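Local atomic coordinates of gamma-glutamyltranspeptidase (Klebsiella pneumoniae subsp. pneumoniae, PDB entry 5HFT), a protein that converts oxamate to oxalate in the degradation of uric acid and belongs to the gamma-glutamyltransferase family. Residues 224-229 against 233-238. Sequence-based numbering, arbitrary orientation.
Sequences DSFYRG and ERLAQG
The carbonyl of G229 receives the amide N-H of E233: E233 N lies 3.3 Å from G229 O, with 156° at the hydrogen. The bond spans four residues, the i to i+4 spacing of an alpha-helix. G229 is the N-cap of helix 230-242, and its carbonyl accepts from the first turn. The cap lies close against the side chain of S225, consistent with a residue that has no side chain of its own. CG of E233 passes 3.9 Å from the same G229 O while the carboxylate, at the end of an extended chain, stays at the surface.

Beyond the cap the meeting is apolar. L235 sets CD1 over the centre of the F226 ring, 3.8 Å from the centroid and 10° off the normal, a CH-pi contact in which leucine's terminal methyl offers its C-H groups to the pi face of a buried ring. F226 starts away from the second helix, but with CG anti to its backbone N (chi1 -174°) the ring end comes back to meet that methyl over one face. On the far side of the short helix, R228 NH1 meets D224 OD2 at 2.7 Å on the syn side of the carboxylate, a salt bridge between the ends of one turn.

The chain passes from helix 225-228 through G229 into helix 230-242; F226 also packs on L218 of helix 209-221 and V131 of helix 130-144, and both F226 and L235 meet apolar side chains of a neighbouring subunit.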
loop_
_atom_site.group_PDB
_atom_site.type_symbol
_atom_site.label_atom_id
_atom_site.label_comp_id
_atom_site.label_asym_id
_atom_site.label_seq_id
_atom_site.Cartn_x
_atom_site.Cartn_y
_atom_site.Cartn_z
ATOM N N ASP A 224 19.488 3.251 -1.318
ATOM C CA ASP A 224 19.754 2.310 -2.396
ATOM C C ASP A 224 20.756 1.235 -1.999
ATOM O O ASP A 224 20.851 0.215 -2.696
ATOM C CB ASP A 224 20.197 3.052 -3.662
ATOM C CG ASP A 224 19.813 2.299 -4.922
ATOM O OD1 ASP A 224 18.626 1.910 -5.035
ATOM O OD2 ASP A 224 20.682 2.096 -5.805
ATOM N N SER A 225 21.485 1.418 -0.893
ATOM C CA SER A 225 22.394 0.371 -0.427
ATOM C C SER A 225 21.665 -0.933 -0.153
ATOM O O SER A 225 22.299 -1.987 -0.101
ATOM C CB SER A 225 23.134 0.842 0.822
ATOM O OG SER A 225 22.299 0.827 1.964
ATOM N N PHE A 226 20.343 -0.885 -0.010
ATOM C CA PHE A 226 19.536 -2.094 0.126
ATOM C C PHE A 226 19.715 -3.023 -1.068
ATOM O O PHE A 226 19.662 -4.250 -0.913
ATOM C CB PHE A 226 18.076 -1.671 0.307
ATOM C CG PHE A 226 17.106 -2.788 0.607
ATOM C CD1 PHE A 226 16.612 -3.593 -0.410
ATOM C CD2 PHE A 226 16.606 -2.959 1.886
ATOM C CE1 PHE A 226 15.678 -4.583 -0.164
ATOM C CE2 PHE A 226 15.679 -3.955 2.145
ATOM C CZ PHE A 226 15.214 -4.769 1.104
ATOM N N TYR A 227 19.935 -2.468 -2.261
ATOM C CA TYR A 227 20.127 -3.280 -3.460
ATOM C C TYR A 227 21.540 -3.230 -4.021
ATOM O O TYR A 227 21.907 -4.121 -4.788
ATOM C CB TYR A 227 19.151 -2.853 -4.569
ATOM C CG TYR A 227 17.710 -2.783 -4.123
ATOM C CD1 TYR A 227 17.236 -1.695 -3.381
ATOM C CD2 TYR A 227 16.813 -3.795 -4.442
ATOM C CE1 TYR A 227 15.910 -1.624 -2.962
ATOM C CE2 TYR A 227 15.483 -3.732 -4.026
ATOM C CZ TYR A 227 15.042 -2.643 -3.286
ATOM O OH TYR A 227 13.729 -2.577 -2.870
ATOM N N ARG A 228 22.345 -2.223 -3.641
ATOM C CA ARG A 228 23.641 -1.968 -4.265
ATOM C C ARG A 228 24.727 -1.547 -3.270
ATOM O O ARG A 228 25.757 -1.004 -3.688
ATOM C CB ARG A 228 23.510 -0.890 -5.359
ATOM C CG ARG A 228 22.827 -1.403 -6.618
ATOM C CD ARG A 228 22.022 -0.364 -7.388
ATOM N NE ARG A 228 20.952 -1.058 -8.094
ATOM C CZ ARG A 228 19.661 -0.801 -7.952
ATOM N NH1 ARG A 228 19.256 0.185 -7.170
ATOM N NH2 ARG A 228 18.780 -1.525 -8.619
ATOM N N GLY A 229 24.535 -1.782 -1.974
ATOM C CA GLY A 229 25.511 -1.417 -0.975
ATOM C C GLY A 229 25.758 -2.533 0.026
ATOM O O GLY A 229 25.453 -3.707 -0.236
ATOM N N GLU A 233 24.568 -6.806 0.261
ATOM C CA GLU A 233 25.432 -7.973 0.392
ATOM C C GLU A 233 25.129 -8.756 1.667
ATOM O O GLU A 233 25.185 -9.993 1.663
ATOM C CB GLU A 233 26.900 -7.555 0.283
ATOM C CG GLU A 233 27.228 -7.089 -1.156
ATOM C CD GLU A 233 28.682 -6.751 -1.367
ATOM O OE1 GLU A 233 29.172 -5.792 -0.728
ATOM O OE2 GLU A 233 29.322 -7.426 -2.203
ATOM N N ARG A 234 24.805 -8.068 2.765
ATOM C CA ARG A 234 24.340 -8.802 3.935
ATOM C C ARG A 234 23.024 -9.517 3.654
ATOM O O ARG A 234 22.790 -10.614 4.173
ATOM C CB ARG A 234 24.175 -7.875 5.143
ATOM C CG ARG A 234 23.590 -8.607 6.357
ATOM C CD ARG A 234 22.946 -7.682 7.332
ATOM N NE ARG A 234 23.898 -7.170 8.312
ATOM C CZ ARG A 234 23.605 -6.230 9.208
ATOM N NH1 ARG A 234 22.385 -5.687 9.247
ATOM N NH2 ARG A 234 24.532 -5.826 10.069
ATOM N N LEU A 235 22.157 -8.930 2.829
ATOM C CA LEU A 235 20.923 -9.623 2.463
ATOM C C LEU A 235 21.209 -10.829 1.575
ATOM O O LEU A 235 20.470 -11.822 1.623
ATOM C CB LEU A 235 19.950 -8.652 1.778
ATOM C CG LEU A 235 19.351 -7.552 2.670
ATOM C CD1 LEU A 235 18.474 -6.583 1.882
ATOM C CD2 LEU A 235 18.553 -8.133 3.814
ATOM N N ALA A 236 22.278 -10.762 0.773
ATOM C CA ALA A 236 22.598 -11.842 -0.158
ATOM C C ALA A 236 23.035 -13.090 0.587
ATOM O O ALA A 236 22.532 -14.193 0.330
ATOM C CB ALA A 236 23.690 -11.397 -1.126
ATOM N N GLN A 237 23.988 -12.932 1.505
ATOM C CA GLN A 237 24.423 -14.048 2.328
ATOM C C GLN A 237 23.230 -14.707 3.010
ATOM O O GLN A 237 23.042 -15.928 2.916
ATOM C CB GLN A 237 25.439 -13.547 3.352
ATOM C CG GLN A 237 26.551 -12.733 2.718
ATOM C CD GLN A 237 27.624 -12.345 3.710
ATOM O OE1 GLN A 237 28.035 -13.154 4.547
ATOM N NE2 GLN A 237 28.085 -11.101 3.626
ATOM N N GLY A 238 22.390 -13.896 3.664
ATOM C CA GLY A 238 21.210 -14.424 4.326
ATOM C C GLY A 238 20.335 -15.248 3.406
ATOM O O GLY A 238 19.793 -16.280 3.805
#